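Local coordinates for mutual gliding-motility protein MglA (Myxococcus xanthus DK 1622, PDB 6H17) that binds and hydrolyses GTP as an Arf-family small GTPase, acting as the intracellular switch that controls the direction and speed of gliding, at residues A[14-19]-A[77-82]; A[99-104]-A[115-120]; A[88-93]-A[124-129]. All blocks are in the same frame, centred on the assembly; numbering follows the deposited sequence. Where two conformers were deposited one is given.

Contact 1. Residues A[14-19]-A[77-82]; sequences KIVYYG and YTVPGQ. With GSP (5'-guanosine-diphosphate-monothiophosphate), chain C.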
loop_
_atom_site.group_PDB
_atom_site.type_symbol
_atom_site.label_atom_id
_atom_site.label_comp_id
_atom_site.label_asym_id
_atom_site.label_seq_id
_atom_site.Cartn_x
_atom_site.Cartn_y
_atom_site.Cartn_z
ATOM N N LYS A 14 -5.364 1.247 -8.781
ATOM C CA LYS A 14 -5.199 1.870 -7.473
ATOM C C LYS A 14 -4.519 0.920 -6.508
ATOM O O LYS A 14 -4.971 -0.215 -6.313
ATOM C CB LYS A 14 -6.577 2.242 -6.947
ATOM C CG LYS A 14 -6.595 2.905 -5.604
ATOM C CD LYS A 14 -8.007 3.375 -5.287
ATOM C CE LYS A 14 -8.028 4.348 -4.148
ATOM N NZ LYS A 14 -9.400 4.870 -3.894
ATOM N N ILE A 15 -3.434 1.388 -5.897
ATOM C CA ILE A 15 -2.721 0.658 -4.851
ATOM C C ILE A 15 -2.857 1.448 -3.559
ATOM O O ILE A 15 -2.580 2.654 -3.549
ATOM C CB ILE A 15 -1.225 0.510 -5.177
ATOM C CG1 ILE A 15 -0.997 -0.185 -6.514
ATOM C CG2 ILE A 15 -0.489 -0.189 -4.019
ATOM C CD1 ILE A 15 -1.626 -1.462 -6.639
ATOM N N VAL A 16 -3.274 0.787 -2.476
ATOM C CA VAL A 16 -3.392 1.436 -1.171
ATOM C C VAL A 16 -2.355 0.845 -0.216
ATOM O O VAL A 16 -2.302 -0.377 -0.021
ATOM C CB VAL A 16 -4.815 1.312 -0.592
ATOM C CG1 VAL A 16 -4.864 1.899 0.818
ATOM C CG2 VAL A 16 -5.803 2.015 -1.508
ATOM N N TYR A 17 -1.556 1.725 0.395
ATOM C CA TYR A 17 -0.655 1.392 1.495
ATOM C C TYR A 17 -1.417 1.578 2.800
ATOM O O TYR A 17 -1.917 2.680 3.092
ATOM C CB TYR A 17 0.581 2.292 1.424
ATOM C CG TYR A 17 1.612 1.850 0.404
ATOM C CD1 TYR A 17 2.840 1.370 0.791
ATOM C CD2 TYR A 17 1.348 1.916 -0.963
ATOM C CE1 TYR A 17 3.784 0.961 -0.128
ATOM C CE2 TYR A 17 2.291 1.514 -1.883
ATOM C CZ TYR A 17 3.500 1.030 -1.459
ATOM O OH TYR A 17 4.405 0.617 -2.414
ATOM N N TYR A 18 -1.481 0.512 3.583
ATOM C CA TYR A 18 -2.272 0.439 4.801
ATOM C C TYR A 18 -1.353 0.083 5.953
ATOM O O TYR A 18 -0.236 -0.392 5.739
ATOM C CB TYR A 18 -3.327 -0.665 4.643
ATOM C CG TYR A 18 -4.670 -0.454 5.294
ATOM C CD1 TYR A 18 -5.667 0.238 4.646
ATOM C CD2 TYR A 18 -4.952 -0.995 6.528
ATOM C CE1 TYR A 18 -6.898 0.403 5.209
ATOM C CE2 TYR A 18 -6.193 -0.835 7.123
ATOM C CZ TYR A 18 -7.168 -0.126 6.445
ATOM O OH TYR A 18 -8.440 0.040 6.956
ATOM N N GLY A 19 -1.812 0.291 7.186
ATOM C CA GLY A 19 -1.036 -0.056 8.354
ATOM C C GLY A 19 -1.258 0.939 9.469
ATOM O O GLY A 19 -1.873 1.982 9.276
ATOM N N TYR A 77 -1.861 5.376 -3.003
ATOM C CA TYR A 77 -2.443 6.126 -1.906
ATOM C C TYR A 77 -1.918 5.577 -0.591
ATOM O O TYR A 77 -1.659 4.376 -0.473
ATOM C CB TYR A 77 -3.971 5.960 -1.863
ATOM C CG TYR A 77 -4.747 6.663 -2.968
ATOM C CD1 TYR A 77 -5.409 7.844 -2.698
ATOM C CD2 TYR A 77 -4.819 6.152 -4.256
ATOM C CE1 TYR A 77 -6.137 8.495 -3.677
ATOM C CE2 TYR A 77 -5.554 6.816 -5.260
ATOM C CZ TYR A 77 -6.195 7.974 -4.933
ATOM O OH TYR A 77 -6.908 8.660 -5.899
ATOM N N THR A 78 -1.788 6.447 0.393
ATOM C CA THR A 78 -1.720 5.995 1.780
ATOM C C THR A 78 -3.024 6.343 2.474
ATOM O O THR A 78 -3.901 6.997 1.902
ATOM C CB THR A 78 -0.545 6.625 2.530
ATOM O OG1 THR A 78 -0.783 8.026 2.710
ATOM C CG2 THR A 78 0.758 6.394 1.808
ATOM N N VAL A 79 -3.151 5.876 3.713
ATOM C CA VAL A 79 -4.305 6.182 4.548
ATOM C C VAL A 79 -3.804 6.750 5.865
ATOM O O VAL A 79 -2.629 6.558 6.225
ATOM C CB VAL A 79 -5.173 4.932 4.823
ATOM C CG1 VAL A 79 -5.592 4.261 3.522
ATOM C CG2 VAL A 79 -4.468 3.950 5.739
ATOM N N PRO A 80 -4.677 7.395 6.640
ATOM C CA PRO A 80 -4.316 7.739 8.023
ATOM C C PRO A 80 -4.499 6.512 8.896
ATOM O O PRO A 80 -5.609 5.983 9.018
ATOM C CB PRO A 80 -5.287 8.867 8.385
ATOM C CG PRO A 80 -6.367 8.803 7.378
ATOM C CD PRO A 80 -5.954 7.994 6.214
ATOM N N GLY A 81 -3.411 6.025 9.468
ATOM C CA GLY A 81 -3.427 4.766 10.179
ATOM C C GLY A 81 -3.840 4.799 11.616
ATOM O O GLY A 81 -4.139 3.746 12.193
ATOM N N GLN A 82 -3.877 5.968 12.249
ATOM C CA GLN A 82 -4.267 6.013 13.653
ATOM C C GLN A 82 -5.708 5.531 13.805
ATOM O O GLN A 82 -6.566 5.812 12.964
ATOM C CB GLN A 82 -4.112 7.428 14.193
ATOM C CG GLN A 82 -2.670 7.909 14.330
ATOM C CD GLN A 82 -2.604 9.373 14.692
ATOM O OE1 GLN A 82 -2.584 10.239 13.820
ATOM N NE2 GLN A 82 -2.586 9.660 15.983
HETATM P PG GSP C . 0.184 7.949 9.483
HETATM O O3B GSP C . 1.737 7.376 9.463
HETATM S S1G GSP C . -0.074 8.659 11.199
HETATM O O2G GSP C . 0.104 8.956 8.317
HETATM O O3G GSP C . -0.696 6.733 9.176
HETATM P PB GSP C . 2.647 6.811 8.296
HETATM O O1B GSP C . 2.498 5.339 8.192
HETATM O O2B GSP C . 2.438 7.579 7.047
HETATM P PA GSP C . 5.318 7.929 8.290
HETATM O O1A GSP C . 5.729 7.358 7.017
HETATM O O2A GSP C . 5.004 9.360 8.338
HETATM O O3A GSP C . 4.110 7.098 8.908
HETATM O "O5'" GSP C . 6.466 7.551 9.332
HETATM C "C5'" GSP C . 6.339 7.908 10.700
HETATM C "C4'" GSP C . 7.716 8.064 11.335
HETATM O "O4'" GSP C . 8.416 6.805 11.282
HETATM C "C3'" GSP C . 8.572 9.062 10.600
HETATM O "O3'" GSP C . 9.340 9.805 11.533
HETATM C "C2'" GSP C . 9.504 8.230 9.723
HETATM O "O2'" GSP C . 10.732 8.821 9.414
HETATM C "C1'" GSP C . 9.655 6.990 10.616
HETATM N N9 GSP C . 10.004 5.772 9.898
HETATM C C8 GSP C . 9.349 5.270 8.817
HETATM N N7 GSP C . 9.949 4.132 8.412
HETATM C C5 GSP C . 11.004 3.915 9.259
HETATM C C6 GSP C . 11.978 2.920 9.320
HETATM O O6 GSP C . 12.062 1.938 8.544
HETATM N N1 GSP C . 12.901 3.048 10.311
HETATM C C2 GSP C . 12.882 4.075 11.220
HETATM N N2 GSP C . 13.808 4.112 12.162
HETATM N N3 GSP C . 11.951 5.055 11.177
HETATM C C4 GSP C . 11.044 4.944 10.189
#

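Contact 2. Residues A[99-104]-A[115-120]; sequences VVFVAD and ESLENL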
loop_
_atom_site.group_PDB
_atom_site.type_symbol
_atom_site.label_atom_id
_atom_site.label_comp_id
_atom_site.label_asym_id
_atom_site.label_seq_id
_atom_site.Cartn_x
_atom_site.Cartn_y
_atom_site.Cartn_z
ATOM N N VAL A 99 -3.152 -4.030 -2.415
ATOM C CA VAL A 99 -2.846 -3.472 -1.104
ATOM C C VAL A 99 -1.443 -3.862 -0.670
ATOM O O VAL A 99 -0.998 -4.998 -0.874
ATOM C CB VAL A 99 -3.864 -3.938 -0.047
ATOM C CG1 VAL A 99 -3.447 -3.512 1.348
ATOM C CG2 VAL A 99 -5.245 -3.401 -0.358
ATOM N N VAL A 100 -0.744 -2.912 -0.060
ATOM C CA VAL A 100 0.497 -3.164 0.664
ATOM C C VAL A 100 0.185 -2.892 2.120
ATOM O O VAL A 100 -0.207 -1.766 2.468
ATOM C CB VAL A 100 1.638 -2.251 0.199
ATOM C CG1 VAL A 100 2.862 -2.474 1.072
ATOM C CG2 VAL A 100 1.967 -2.479 -1.268
ATOM N N PHE A 101 0.350 -3.896 2.979
ATOM C CA PHE A 101 0.240 -3.680 4.416
ATOM C C PHE A 101 1.633 -3.413 4.961
ATOM O O PHE A 101 2.506 -4.281 4.874
ATOM C CB PHE A 101 -0.388 -4.864 5.137
ATOM C CG PHE A 101 -0.617 -4.591 6.594
ATOM C CD1 PHE A 101 0.334 -4.911 7.562
ATOM C CD2 PHE A 101 -1.780 -3.962 6.995
ATOM C CE1 PHE A 101 0.106 -4.634 8.900
ATOM C CE2 PHE A 101 -2.010 -3.669 8.328
ATOM C CZ PHE A 101 -1.092 -4.026 9.272
ATOM N N VAL A 102 1.843 -2.239 5.537
ATOM C CA VAL A 102 3.116 -1.840 6.111
ATOM C C VAL A 102 3.029 -2.076 7.610
ATOM O O VAL A 102 2.302 -1.375 8.319
ATOM C CB VAL A 102 3.452 -0.380 5.796
ATOM C CG1 VAL A 102 4.787 0.007 6.411
ATOM C CG2 VAL A 102 3.456 -0.124 4.286
ATOM N N ALA A 103 3.752 -3.074 8.107
ATOM C CA ALA A 103 3.791 -3.365 9.533
ATOM C C ALA A 103 4.986 -2.672 10.167
ATOM O O ALA A 103 6.081 -2.627 9.593
ATOM C CB ALA A 103 3.892 -4.868 9.739
ATOM N N ASP A 104 4.772 -2.112 11.345
ATOM C CA ASP A 104 5.862 -1.540 12.131
ATOM C C ASP A 104 6.515 -2.662 12.927
ATOM O O ASP A 104 5.879 -3.254 13.798
ATOM C CB ASP A 104 5.294 -0.465 13.057
ATOM C CG ASP A 104 6.375 0.332 13.773
ATOM O OD1 ASP A 104 7.409 -0.263 14.160
ATOM O OD2 ASP A 104 6.201 1.564 13.944
ATOM N N GLU A 115 -4.319 -5.005 14.996
ATOM C CA GLU A 115 -5.577 -4.274 14.897
ATOM C C GLU A 115 -5.762 -3.716 13.494
ATOM O O GLU A 115 -6.844 -3.813 12.904
ATOM C CB GLU A 115 -5.607 -3.147 15.935
ATOM C CG GLU A 115 -6.803 -2.180 15.801
ATOM C CD GLU A 115 -7.943 -2.499 16.744
ATOM O OE1 GLU A 115 -8.518 -1.546 17.315
ATOM O OE2 GLU A 115 -8.258 -3.696 16.916
ATOM N N SER A 116 -4.711 -3.120 12.941
ATOM C CA SER A 116 -4.806 -2.535 11.613
ATOM C C SER A 116 -5.025 -3.590 10.533
ATOM O O SER A 116 -5.769 -3.348 9.583
ATOM C CB SER A 116 -3.560 -1.703 11.326
ATOM O OG SER A 116 -3.640 -1.073 10.071
ATOM N N LEU A 117 -4.375 -4.748 10.652
ATOM C CA LEU A 117 -4.551 -5.806 9.656
ATOM C C LEU A 117 -5.976 -6.352 9.694
ATOM O O LEU A 117 -6.576 -6.620 8.645
ATOM C CB LEU A 117 -3.511 -6.905 9.899
ATOM C CG LEU A 117 -3.567 -8.117 8.979
ATOM C CD1 LEU A 117 -3.450 -7.685 7.527
ATOM C CD2 LEU A 117 -2.449 -9.091 9.377
ATOM N N GLU A 118 -6.541 -6.511 10.886
ATOM C CA GLU A 118 -7.936 -6.925 10.981
ATOM C C GLU A 118 -8.866 -5.848 10.427
ATOM O O GLU A 118 -9.857 -6.157 9.743
ATOM C CB GLU A 118 -8.285 -7.281 12.424
ATOM C CG GLU A 118 -9.744 -7.646 12.606
ATOM C CD GLU A 118 -10.152 -8.946 11.937
ATOM O OE1 GLU A 118 -11.358 -9.282 12.028
ATOM O OE2 GLU A 118 -9.312 -9.634 11.311
ATOM N N ASN A 119 -8.566 -4.580 10.708
ATOM C CA ASN A 119 -9.338 -3.475 10.162
ATOM C C ASN A 119 -9.310 -3.468 8.642
ATOM O O ASN A 119 -10.334 -3.179 8.007
ATOM C CB ASN A 119 -8.770 -2.177 10.744
ATOM C CG ASN A 119 -9.478 -0.945 10.265
ATOM O OD1 ASN A 119 -8.883 -0.127 9.556
ATOM N ND2 ASN A 119 -10.724 -0.769 10.673
ATOM N N LEU A 120 -8.153 -3.770 8.037
ATOM C CA LEU A 120 -8.080 -3.911 6.584
ATOM C C LEU A 120 -9.032 -4.997 6.097
ATOM O O LEU A 120 -9.784 -4.798 5.136
ATOM C CB LEU A 120 -6.649 -4.250 6.163
ATOM C CG LEU A 120 -6.413 -4.557 4.680
ATOM C CD1 LEU A 120 -6.808 -3.398 3.782
ATOM C CD2 LEU A 120 -4.946 -4.961 4.476
#

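Contact 3. Residues A[88-93]-A[124-129]; sequences SRKLIL and LAEQGY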
loop_
_atom_site.group_PDB
_atom_site.type_symbol
_atom_site.label_atom_id
_atom_site.label_comp_id
_atom_site.label_asym_id
_atom_site.label_seq_id
_atom_site.Cartn_x
_atom_site.Cartn_y
_atom_site.Cartn_z
ATOM N N SER A 88 -11.894 7.715 7.125
ATOM C CA SER A 88 -10.982 8.097 6.055
ATOM C C SER A 88 -10.431 6.874 5.344
ATOM O O SER A 88 -10.337 6.846 4.109
ATOM C CB SER A 88 -9.813 8.895 6.633
ATOM O OG SER A 88 -10.223 10.158 7.097
ATOM N N ARG A 89 -10.022 5.865 6.111
ATOM C CA ARG A 89 -9.494 4.655 5.506
ATOM C C ARG A 89 -10.520 4.024 4.585
ATOM O O ARG A 89 -10.179 3.541 3.500
ATOM C CB ARG A 89 -9.074 3.654 6.579
ATOM C CG ARG A 89 -7.907 4.135 7.423
ATOM C CD ARG A 89 -7.346 3.047 8.307
ATOM N NE ARG A 89 -8.175 2.678 9.441
ATOM C CZ ARG A 89 -8.176 3.315 10.596
ATOM N NH1 ARG A 89 -7.452 4.420 10.735
ATOM N NH2 ARG A 89 -8.913 2.878 11.609
ATOM N N LYS A 90 -11.786 4.014 5.002
ATOM C CA LYS A 90 -12.828 3.408 4.183
ATOM C C LYS A 90 -13.035 4.173 2.883
ATOM O O LYS A 90 -13.251 3.564 1.831
ATOM C CB LYS A 90 -14.116 3.300 5.003
ATOM C CG LYS A 90 -13.964 2.266 6.108
ATOM C CD LYS A 90 -14.956 2.422 7.233
ATOM C CE LYS A 90 -16.336 2.084 6.770
ATOM N NZ LYS A 90 -16.422 0.654 6.335
ATOM N N LEU A 91 -12.982 5.504 2.921
ATOM C CA LEU A 91 -13.102 6.270 1.687
ATOM C C LEU A 91 -11.980 5.912 0.721
ATOM O O LEU A 91 -12.215 5.673 -0.473
ATOM C CB LEU A 91 -13.083 7.764 1.999
ATOM C CG LEU A 91 -14.278 8.332 2.764
ATOM C CD1 LEU A 91 -14.120 9.836 2.973
ATOM C CD2 LEU A 91 -15.581 8.029 2.047
ATOM N N ILE A 92 -10.750 5.848 1.225
ATOM C CA ILE A 92 -9.587 5.652 0.366
ATOM C C ILE A 92 -9.568 4.251 -0.229
ATOM O O ILE A 92 -9.078 4.049 -1.348
ATOM C CB ILE A 92 -8.299 5.998 1.148
ATOM C CG1 ILE A 92 -8.310 7.485 1.536
ATOM C CG2 ILE A 92 -7.052 5.626 0.339
ATOM C CD1 ILE A 92 -7.383 7.836 2.675
ATOM N N LEU A 93 -10.088 3.257 0.492
ATOM C CA LEU A 93 -10.051 1.891 -0.001
ATOM C C LEU A 93 -11.002 1.640 -1.159
ATOM O O LEU A 93 -10.867 0.612 -1.838
ATOM C CB LEU A 93 -10.383 0.893 1.121
ATOM C CG LEU A 93 -9.258 0.452 2.034
ATOM C CD1 LEU A 93 -9.859 -0.339 3.201
ATOM C CD2 LEU A 93 -8.221 -0.372 1.288
ATOM N N LEU A 124 -12.294 -4.153 3.772
ATOM C CA LEU A 124 -12.466 -4.777 2.460
ATOM C C LEU A 124 -13.791 -5.526 2.388
ATOM O O LEU A 124 -14.522 -5.397 1.405
ATOM C CB LEU A 124 -11.284 -5.678 2.127
ATOM C CG LEU A 124 -9.980 -4.927 1.820
ATOM C CD1 LEU A 124 -8.829 -5.885 1.749
ATOM C CD2 LEU A 124 -10.091 -4.147 0.510
ATOM N N ALA A 125 -14.147 -6.279 3.439
ATOM C CA ALA A 125 -15.429 -6.982 3.437
ATOM C C ALA A 125 -16.598 -6.009 3.386
ATOM O O ALA A 125 -17.622 -6.295 2.742
ATOM C CB ALA A 125 -15.531 -7.874 4.679
ATOM N N GLU A 126 -16.500 -4.871 4.060
ATOM C CA GLU A 126 -17.577 -3.889 4.080
ATOM C C GLU A 126 -17.744 -3.110 2.788
ATOM O O GLU A 126 -18.681 -2.282 2.712
ATOM C CB GLU A 126 -17.393 -2.910 5.225
ATOM C CG GLU A 126 -17.583 -3.619 6.527
ATOM C CD GLU A 126 -17.275 -2.792 7.744
ATOM O OE1 GLU A 126 -17.597 -3.226 8.853
ATOM O OE2 GLU A 126 -16.670 -1.693 7.584
ATOM N N GLN A 127 -16.884 -3.313 1.786
ATOM C CA GLN A 127 -17.123 -2.785 0.449
ATOM C C GLN A 127 -17.224 -3.915 -0.567
ATOM O O GLN A 127 -17.177 -3.665 -1.776
ATOM C CB GLN A 127 -16.074 -1.743 0.066
ATOM C CG GLN A 127 -14.688 -2.284 -0.065
ATOM C CD GLN A 127 -13.684 -1.245 -0.553
ATOM O OE1 GLN A 127 -13.719 -0.082 -0.143
ATOM N NE2 GLN A 127 -12.795 -1.656 -1.437
ATOM N N GLY A 128 -17.399 -5.150 -0.096
ATOM C CA GLY A 128 -17.624 -6.285 -0.967
ATOM C C GLY A 128 -16.382 -6.982 -1.467
ATOM O O GLY A 128 -16.484 -7.826 -2.365
ATOM N N TYR A 129 -15.214 -6.651 -0.931
ATOM C CA TYR A 129 -13.962 -7.261 -1.339
ATOM C C TYR A 129 -13.564 -8.323 -0.318
ATOM O O TYR A 129 -14.192 -8.464 0.736
ATOM C CB TYR A 129 -12.871 -6.180 -1.444
ATOM C CG TYR A 129 -13.041 -5.157 -2.575
ATOM C CD1 TYR A 129 -14.289 -4.635 -2.912
ATOM C CD2 TYR A 129 -11.940 -4.696 -3.276
ATOM C CE1 TYR A 129 -14.425 -3.699 -3.940
ATOM C CE2 TYR A 129 -12.063 -3.770 -4.295
ATOM C CZ TYR A 129 -13.300 -3.271 -4.625
ATOM O OH TYR A 129 -13.414 -2.346 -5.642
HETATM O O HOH W 1 -14.805 1.413 1.660
#

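Contact 1. Residues A[14-19]-A[77-82]
Strand residues Val-16 and Tyr-77 pair in parallel, their CA atoms 4.8 Å apart. Tyr-77 sits between two backbone bonds: its N gives to Ile-15 O at 2.9 Å, and its O takes the N-H of Tyr-17 at 2.8 Å, almost straight at 178°. Beyond Thr-78 the chains part; Val-79 N reaches Tyr-17 O only weakly, and Gly-81 CA lies 3.3 Å from Gly-19 O. There the 77-82 segment bends to the nucleotide, Gly-81 N donating to oxygen O3G of the gamma-thiophosphate of GSP at 2.8 Å. Gly-81 falls at the glycine of the DxxG motif of small GTPases, at the start of switch II; here the motif reads Thr-Val-Pro-Gly, with Thr-78 in the place of the aspartate.

Lys-14 runs fully extended (chi1 -180°), which carries CE over one face of the Tyr-77 ring, offset toward the rim, and brings NZ 4.6 Å from the ring centroid, a cation-pi contact 14° off the normal. NZ is also held by Ile-92 O and Lys-94 O. On the same side of the sheet Val-16 CG1 meets Val-79 CG1 at 3.7 Å, the two side chains crossing near a right angle.

Helix 86-93 packs against Tyr-77 and Tyr-18, helix 25-35 against Tyr-17 and Thr-78, while strand 98-104 pairs with 10-18 and strand 52-62 with 71-78.

Contact 2. Residues A[99-104]-A[115-120]
Phe-101, from the strand, lays its ring against Ser-116, Leu-117 and Leu-120 of the helix. Its chi1 of -175° sets CG trans to the backbone nitrogen, and chi2 of -92° turns the ring so that the CE2-CZ side goes deepest. CE2 lies 3.5 Å from Leu-117 N and equally close to Ser-116 OG, which approaches obliquely. Leu-117 crosses the Phe-101 side chain at about a right angle: its CB stands over one ring face, 4.2 Å from the centroid in a CH-pi contact, and its CD1 lies above the same face, nearer the CD2 rim.

The pairing belongs to the beta-alpha-beta unit formed by strand 98-104, helix 110-125 and strand 136-141, in the Ras-like, P-loop fold. Strand and helix segments run nearly antiparallel, at 164°, with axes 9.8 Å apart, as is usual for the helix of a beta-alpha-beta crossover.

Leu-120, one turn after Ser-116, slides past Phe-101 in the opposite direction, leaving its CD2 4.2 Å from Phe-101 CD2. The same methyl meets Val-99 CG1 tip to tip at 3.8 Å. Val-99 extends that branch by placing CG1 opposite its own nitrogen, while the second Leu-120 methyl, CD1, lies slightly farther from it. Tyr-18 of the adjoining strand 10-18 packs on both Ser-116 and Leu-120. On the neighbouring strand 136-141, Tyr-136 and Ile-138 touch Phe-101, and Leu-158 of helix 151-158 touches Leu-117.

Contact 3. Residues A[88-93]-A[124-129]
A Schellman motif closes helix 110-125, and the turn it forms is tied here to helix 86-93. Within the motif Tyr-129 N returns to Leu-124 O at 2.7 Å and Gly-128 N to Ala-125 O. Gly-128 takes the positive phi of the C-prime position, which glycine adopts readily. Leu-124 O also accepts from Gln-127 N, the two donors coming from opposite faces of its plane.

Gln-127 carries the link to the other helix. With CG set between its backbone N and carbonyl carbon (chi1 65°), the otherwise extended chain reaches across, and NE2 donates to Leu-93 O at 3.0 Å. Leu-93 O lies in the plane of the Gln-127 amide, while NE2 stands above the plane of the Leu-93 carbonyl, with a C=O...N angle of 119°. At the same time NE2 rests over the centre of the Tyr-129 ring, 3.4 Å above its plane. The amide oxygen OE1 takes a hydrogen from a water at 2.6 Å, and that water gives its other hydrogen to Lys-90 O.

Farther out, Lys-90 bends at its last two torsions and brings NZ to Glu-126 OE2 at 2.7 Å, a salt bridge met nearly head-on along the C-O bond. Beneath the polar groups Leu-93 CD2 and Leu-124 CD2 approach to 4.3 Å, and Leu-93 continues inward onto Val-16 and Tyr-18.

Both ends of the Gln-127 amide are thus engaged, one directly and one through water, which should fix its rotation. The carbonyls of Lys-90 and Leu-93 each receive a hydrogen, and the lysine and glutamate charges probably offset each other on the outer, solvent-facing side of the contact.

Overall arrangement
Contacts 1 and 2 are buried and meet the same sheet, in which strands 10-18 and 98-104 are neighbours; contact 3 lies farther out and is partly exposed. Backbone pairing and a backbone hydrogen bond to the gamma-thiophosphate mark contact 1, apolar packing contact 2, and a salt bridge, an amide and a water contact 3. Helix 110-125 serves contacts 2 and 3, and along the chain contact 2 is nested inside the loop that contact 3 closes. Polar bonds join all three: Asn-119 OD1 takes both Tyr-18 OH and Arg-89 NE, while Arg-89 NH1 reaches Pro-80 O and Gln-82 O, connecting helix 86-93 with the 77-82 segment that meets the nucleotide.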